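Local coordinates for protein antitoxin epsilon (Streptococcus pyogenes, PDB 1GVN) that neutralises the cognate zeta toxin as the antitoxin of a plasmid-borne toxin-antitoxin system that kills cells which have lost the plasmid, at residues A[47-52]-A[74-79]; A[13-18]-A[56-61]. One frame throughout, in Å; residues are numbered along the deposited sequence.

Interaction 1: A[47-52]-A[74-79]; sequences LNQLKL and RSMNRY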
loop_
_atom_site.group_PDB
_atom_site.type_symbol
_atom_site.label_atom_id
_atom_site.label_comp_id
_atom_site.label_asym_id
_atom_site.label_seq_id
_atom_site.Cartn_x
_atom_site.Cartn_y
_atom_site.Cartn_z
ATOM N N LEU A 47 -8.470 1.745 1.918
ATOM C CA LEU A 47 -9.083 0.857 2.895
ATOM C C LEU A 47 -9.057 -0.580 2.379
ATOM O O LEU A 47 -8.708 -1.508 3.110
ATOM C CB LEU A 47 -10.536 1.271 3.163
ATOM C CG LEU A 47 -11.303 0.374 4.147
ATOM C CD1 LEU A 47 -10.722 0.530 5.543
ATOM C CD2 LEU A 47 -12.782 0.746 4.155
ATOM N N ASN A 48 -9.427 -0.756 1.113
ATOM C CA ASN A 48 -9.461 -2.078 0.510
ATOM C C ASN A 48 -8.083 -2.712 0.413
ATOM O O ASN A 48 -7.945 -3.923 0.568
ATOM C CB ASN A 48 -10.139 -2.021 -0.859
ATOM C CG ASN A 48 -11.635 -1.752 -0.744
ATOM O OD1 ASN A 48 -12.248 -2.078 0.271
ATOM N ND2 ASN A 48 -12.225 -1.172 -1.782
ATOM N N GLN A 49 -7.070 -1.887 0.162
ATOM C CA GLN A 49 -5.716 -2.426 0.132
ATOM C C GLN A 49 -5.282 -2.903 1.514
ATOM O O GLN A 49 -4.645 -3.918 1.666
ATOM C CB GLN A 49 -4.733 -1.382 -0.397
ATOM C CG GLN A 49 -4.935 -1.024 -1.861
ATOM C CD GLN A 49 -3.944 0.014 -2.348
ATOM O OE1 GLN A 49 -2.734 -0.204 -2.313
ATOM N NE2 GLN A 49 -4.458 1.149 -2.808
ATOM N N LEU A 50 -5.719 -2.136 2.520
ATOM C CA LEU A 50 -5.397 -2.489 3.898
ATOM C C LEU A 50 -6.113 -3.782 4.285
ATOM O O LEU A 50 -5.559 -4.610 5.014
ATOM C CB LEU A 50 -5.784 -1.348 4.852
ATOM C CG LEU A 50 -5.069 0.000 4.658
ATOM C CD1 LEU A 50 -5.412 0.939 5.819
ATOM C CD2 LEU A 50 -3.564 -0.208 4.599
ATOM N N LYS A 51 -7.339 -3.961 3.798
ATOM C CA LYS A 51 -8.087 -5.187 4.079
ATOM C C LYS A 51 -7.320 -6.371 3.482
ATOM O O LYS A 51 -7.206 -7.438 4.088
ATOM C CB LYS A 51 -9.491 -5.121 3.456
ATOM C CG LYS A 51 -10.447 -4.150 4.160
ATOM C CD LYS A 51 -11.803 -4.077 3.442
ATOM C CE LYS A 51 -12.841 -3.305 4.262
ATOM N NZ LYS A 51 -13.388 -4.127 5.383
ATOM N N LEU A 52 -6.789 -6.167 2.283
ATOM C CA LEU A 52 -6.037 -7.210 1.598
ATOM C C LEU A 52 -4.777 -7.542 2.402
ATOM O O LEU A 52 -4.411 -8.707 2.568
ATOM C CB LEU A 52 -5.677 -6.726 0.190
ATOM C CG LEU A 52 -5.279 -7.758 -0.864
ATOM C CD1 LEU A 52 -5.127 -7.067 -2.212
ATOM C CD2 LEU A 52 -3.991 -8.440 -0.461
ATOM N N ARG A 74 4.362 0.842 8.617
ATOM C CA ARG A 74 4.941 2.131 8.968
ATOM C C ARG A 74 4.660 3.071 7.797
ATOM O O ARG A 74 4.236 4.209 7.995
ATOM C CB ARG A 74 6.460 2.049 9.171
ATOM C CG ARG A 74 6.931 1.213 10.357
ATOM C CD ARG A 74 8.400 1.534 10.669
ATOM N NE ARG A 74 9.013 0.576 11.585
ATOM C CZ ARG A 74 9.661 -0.517 11.198
ATOM N NH1 ARG A 74 9.787 -0.793 9.905
ATOM N NH2 ARG A 74 10.183 -1.336 12.102
ATOM N N SER A 75 4.889 2.596 6.574
ATOM C CA SER A 75 4.660 3.449 5.409
ATOM C C SER A 75 3.194 3.824 5.246
ATOM O O SER A 75 2.885 4.959 4.884
ATOM C CB SER A 75 5.171 2.794 4.116
ATOM O OG SER A 75 4.432 1.634 3.784
ATOM N N MET A 76 2.291 2.883 5.498
ATOM C CA MET A 76 0.864 3.182 5.377
ATOM C C MET A 76 0.429 4.099 6.515
ATOM O O MET A 76 -0.546 4.843 6.388
ATOM C CB MET A 76 0.034 1.893 5.376
ATOM C CG MET A 76 0.110 1.131 4.053
ATOM S SD MET A 76 -0.465 2.155 2.661
ATOM C CE MET A 76 -1.016 0.918 1.511
ATOM N N ASN A 77 1.152 4.045 7.632
ATOM C CA ASN A 77 0.837 4.909 8.761
ATOM C C ASN A 77 1.110 6.332 8.274
ATOM O O ASN A 77 0.289 7.238 8.446
ATOM C CB ASN A 77 1.723 4.564 9.966
ATOM C CG ASN A 77 1.363 5.366 11.208
ATOM O OD1 ASN A 77 0.187 5.588 11.501
ATOM N ND2 ASN A 77 2.380 5.789 11.959
ATOM N N ARG A 78 2.261 6.508 7.634
ATOM C CA ARG A 78 2.660 7.806 7.099
ATOM C C ARG A 78 1.729 8.258 5.974
ATOM O O ARG A 78 1.239 9.382 5.977
ATOM C CB ARG A 78 4.095 7.746 6.557
ATOM C CG ARG A 78 5.183 7.565 7.621
ATOM C CD ARG A 78 6.564 7.771 7.009
ATOM N NE ARG A 78 6.938 6.714 6.066
ATOM C CZ ARG A 78 7.562 5.589 6.408
ATOM N NH1 ARG A 78 7.889 5.365 7.673
ATOM N NH2 ARG A 78 7.866 4.688 5.484
ATOM N N TYR A 79 1.496 7.374 5.013
ATOM C CA TYR A 79 0.644 7.695 3.873
ATOM C C TYR A 79 -0.803 8.034 4.235
ATOM O O TYR A 79 -1.368 8.991 3.704
ATOM C CB TYR A 79 0.659 6.539 2.868
ATOM C CG TYR A 79 -0.230 6.779 1.669
ATOM C CD1 TYR A 79 0.046 7.803 0.761
ATOM C CD2 TYR A 79 -1.370 6.004 1.462
ATOM C CE1 TYR A 79 -0.801 8.050 -0.322
ATOM C CE2 TYR A 79 -2.218 6.240 0.390
ATOM C CZ TYR A 79 -1.932 7.263 -0.493
ATOM O OH TYR A 79 -2.808 7.523 -1.513
#

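Interaction 2: A[13-18]-A[56-61]; sequences IINELS and VNLFDY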
loop_
_atom_site.group_PDB
_atom_site.type_symbol
_atom_site.label_atom_id
_atom_site.label_comp_id
_atom_site.label_asym_id
_atom_site.label_seq_id
_atom_site.Cartn_x
_atom_site.Cartn_y
_atom_site.Cartn_z
ATOM N N ILE A 13 3.850 -6.268 17.562
ATOM C CA ILE A 13 3.980 -4.862 17.182
ATOM C C ILE A 13 3.190 -4.606 15.898
ATOM O O ILE A 13 2.454 -3.626 15.802
ATOM C CB ILE A 13 5.466 -4.474 16.970
ATOM C CG1 ILE A 13 6.234 -4.608 18.291
ATOM C CG2 ILE A 13 5.573 -3.041 16.445
ATOM C CD1 ILE A 13 5.732 -3.707 19.408
ATOM N N ILE A 14 3.340 -5.493 14.918
ATOM C CA ILE A 14 2.614 -5.353 13.660
ATOM C C ILE A 14 1.113 -5.266 13.916
ATOM O O ILE A 14 0.443 -4.377 13.403
ATOM C CB ILE A 14 2.867 -6.548 12.708
ATOM C CG1 ILE A 14 4.301 -6.500 12.182
ATOM C CG2 ILE A 14 1.863 -6.519 11.539
ATOM C CD1 ILE A 14 4.703 -7.733 11.413
ATOM N N ASN A 15 0.587 -6.192 14.713
ATOM C CA ASN A 15 -0.841 -6.200 14.996
ATOM C C ASN A 15 -1.315 -4.916 15.658
ATOM O O ASN A 15 -2.404 -4.435 15.366
ATOM C CB ASN A 15 -1.217 -7.415 15.850
ATOM C CG ASN A 15 -1.189 -8.707 15.054
ATOM O OD1 ASN A 15 -1.436 -8.703 13.847
ATOM N ND2 ASN A 15 -0.907 -9.818 15.724
ATOM N N GLU A 16 -0.502 -4.347 16.541
ATOM C CA GLU A 16 -0.895 -3.106 17.192
ATOM C C GLU A 16 -0.863 -1.944 16.207
ATOM O O GLU A 16 -1.808 -1.160 16.133
ATOM C CB GLU A 16 0.019 -2.798 18.378
ATOM C CG GLU A 16 -0.290 -3.615 19.619
ATOM C CD GLU A 16 0.414 -3.082 20.859
ATOM O OE1 GLU A 16 0.327 -1.860 21.108
ATOM O OE2 GLU A 16 1.043 -3.884 21.584
ATOM N N LEU A 17 0.217 -1.838 15.441
ATOM C CA LEU A 17 0.336 -0.748 14.479
ATOM C C LEU A 17 -0.701 -0.834 13.366
ATOM O O LEU A 17 -1.319 0.169 13.011
ATOM C CB LEU A 17 1.740 -0.719 13.872
ATOM C CG LEU A 17 1.996 0.344 12.799
ATOM C CD1 LEU A 17 1.731 1.734 13.358
ATOM C CD2 LEU A 17 3.447 0.227 12.308
ATOM N N SER A 18 -0.904 -2.030 12.820
ATOM C CA SER A 18 -1.864 -2.185 11.731
ATOM C C SER A 18 -3.277 -1.800 12.162
ATOM O O SER A 18 -4.022 -1.196 11.389
ATOM C CB SER A 18 -1.848 -3.620 11.190
ATOM O OG SER A 18 -2.235 -4.557 12.174
ATOM N N VAL A 56 -3.426 -11.846 5.517
ATOM C CA VAL A 56 -2.298 -12.765 5.637
ATOM C C VAL A 56 -2.105 -13.390 7.014
ATOM O O VAL A 56 -2.477 -12.808 8.034
ATOM C CB VAL A 56 -0.974 -12.073 5.250
ATOM C CG1 VAL A 56 -1.084 -11.484 3.851
ATOM C CG2 VAL A 56 -0.644 -10.994 6.254
ATOM N N ASN A 57 -1.522 -14.585 7.029
ATOM C CA ASN A 57 -1.231 -15.279 8.284
ATOM C C ASN A 57 0.230 -15.028 8.621
ATOM O O ASN A 57 1.123 -15.673 8.066
ATOM C CB ASN A 57 -1.462 -16.782 8.160
ATOM C CG ASN A 57 -0.871 -17.547 9.332
ATOM O OD1 ASN A 57 -0.881 -17.063 10.463
ATOM N ND2 ASN A 57 -0.355 -18.742 9.070
ATOM N N LEU A 58 0.465 -14.096 9.539
ATOM C CA LEU A 58 1.816 -13.727 9.930
ATOM C C LEU A 58 2.613 -14.851 10.572
ATOM O O LEU A 58 3.838 -14.798 10.599
ATOM C CB LEU A 58 1.776 -12.524 10.876
ATOM C CG LEU A 58 1.072 -11.276 10.331
ATOM C CD1 LEU A 58 1.017 -10.204 11.419
ATOM C CD2 LEU A 58 1.811 -10.761 9.095
ATOM N N PHE A 59 1.930 -15.869 11.082
ATOM C CA PHE A 59 2.628 -16.975 11.723
ATOM C C PHE A 59 3.368 -17.857 10.728
ATOM O O PHE A 59 4.166 -18.710 11.115
ATOM C CB PHE A 59 1.642 -17.810 12.544
ATOM C CG PHE A 59 0.986 -17.036 13.649
ATOM C CD1 PHE A 59 1.756 -16.420 14.629
ATOM C CD2 PHE A 59 -0.395 -16.883 13.685
ATOM C CE1 PHE A 59 1.165 -15.656 15.630
ATOM C CE2 PHE A 59 -1.000 -16.123 14.677
ATOM C CZ PHE A 59 -0.216 -15.505 15.654
ATOM N N ASP A 60 3.119 -17.634 9.444
ATOM C CA ASP A 60 3.754 -18.418 8.391
ATOM C C ASP A 60 4.958 -17.688 7.794
ATOM O O ASP A 60 5.684 -18.244 6.966
ATOM C CB ASP A 60 2.715 -18.722 7.302
ATOM C CG ASP A 60 3.298 -19.467 6.116
ATOM O OD1 ASP A 60 3.916 -20.534 6.322
ATOM O OD2 ASP A 60 3.128 -18.987 4.972
ATOM N N TYR A 61 5.178 -16.451 8.232
ATOM C CA TYR A 61 6.274 -15.631 7.722
ATOM C C TYR A 61 7.600 -15.748 8.457
ATOM O O TYR A 61 7.644 -15.980 9.664
ATOM C CB TYR A 61 5.870 -14.152 7.717
ATOM C CG TYR A 61 4.921 -13.744 6.614
ATOM C CD1 TYR A 61 4.456 -14.670 5.678
ATOM C CD2 TYR A 61 4.504 -12.420 6.491
ATOM C CE1 TYR A 61 3.601 -14.285 4.647
ATOM C CE2 TYR A 61 3.652 -12.027 5.467
ATOM C CZ TYR A 61 3.204 -12.962 4.548
ATOM O OH TYR A 61 2.362 -12.570 3.530
#

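Interaction 1: A[47-52]-A[74-79]
Apolar packing between L50 and M76 is the main part of this contact. CD2 of L50 lies 3.9 Å from CG of M76, and the methyl CE of M76 comes to 4.2 Å from the same L50 CD2. One branch of the leucine thus meets both the near and the far part of the methionine chain. The two side chains do not abut head-on but run past each other in opposite directions, L50 leaving its helix obliquely and M76 starting toward the partner helix. The M76 chain bends at chi2 (-59°), and this turns SD and CE toward helix 42-54, leaving CE alongside the leucine methyl.

The setting is a small all-helical bundle. Here segments 47-52 and 74-79 run side by side in nearly opposite directions, the CA atoms of L50 and M76, the nearest pair, 8.6 Å apart, and side chains alone bridge the space between. Helix 5-31 supplies V25 as a further neighbour of L50, while L46, one turn back from L50 on helix 42-54, also packs on M76.

One polar group, the Q49 amide, joins the contact. Its oxygen OE1 stands 4.3 Å from CE of M76, a loose van der Waals approach with no hydrogen bond across the segments. Both ends of this buried amide are instead tied to other residues: NE2 donates to OD1 of N45 on its own helix, and OE1 is hydrogen-bonded to the hydroxyl of Y72 of the second epsilon subunit. The two bonds should restrain the rotation of the amide, and with it the group that the M76 methyl faces. Y72 of that subunit also packs on M76, which brings the dimer interface up to the edge of the apolar pair.

Interaction 2: A[13-18]-A[56-61]
The carboxamide of N15 turns its oxygen toward L58, with OD1 3.8 Å from the leucine CD1; the methyl approaches from a direction tilted out of the amide plane. A second amide, that of N57, is met from above: the backbone N of F59 donates to N57 OD1 at 3.1 Å, lying well out of the carbonyl plane (68°) and not on a lone pair. The Y61 ring has the backbone O of N57 over one face, 4.2 Å above the plane and offset toward the rim.

Apolar packing centres on the same leucine methyl. CG2 of I14 and CD1 of L58 meet tip to tip at 3.8 Å, so CD1 serves the isoleucine and the asparagine alike. In I14 the CG2 branch stands anti to the backbone N, leaving CG1 beside it (chi1 -70°), and the shorter branch makes the contact. N15 and L58, by contrast, slide past each other. I11, one helical turn nearer the N terminus, extends the apolar patch, packing on both L58 and F59.

On the helix side, the I14 carbonyl O accepts twice from S18, from its N in the ordinary helical bond and from its OG at 3.0 Å, the hydroxyl tilted 31° from the carbonyl plane.

N15, N57 and F59 also pack on another protein chain, probably the zeta toxin, placing this region at the partner-facing surface. With its Asx turn at N57 leading into the 3-10 segment 58-60, the connection between helices 42-54 and 63-83 of the bundle rests on the first helix, 5-31, mainly through L58.

Overall arrangement
From the N terminus, the chain first runs along helix 5-31, which carries segment 13-18. Helix 42-54 follows, with segment 47-52, and then the loop holding 56-61, where interaction 2 closes a loop of 37 intervening residues back onto the first helix. Helix 63-83 comes last, and interaction 1 joins its segment 74-79 to 47-52 across 21 residues. The segments alternate, so the two closures cross rather than nest. Between them they tie the middle helix to the last, and the connecting loop to the first. Their centres are about 13 Å apart, and L17 CD2 reaches R74 N at 3.9 Å, joining both regions within one bundle; both also touch the second subunit.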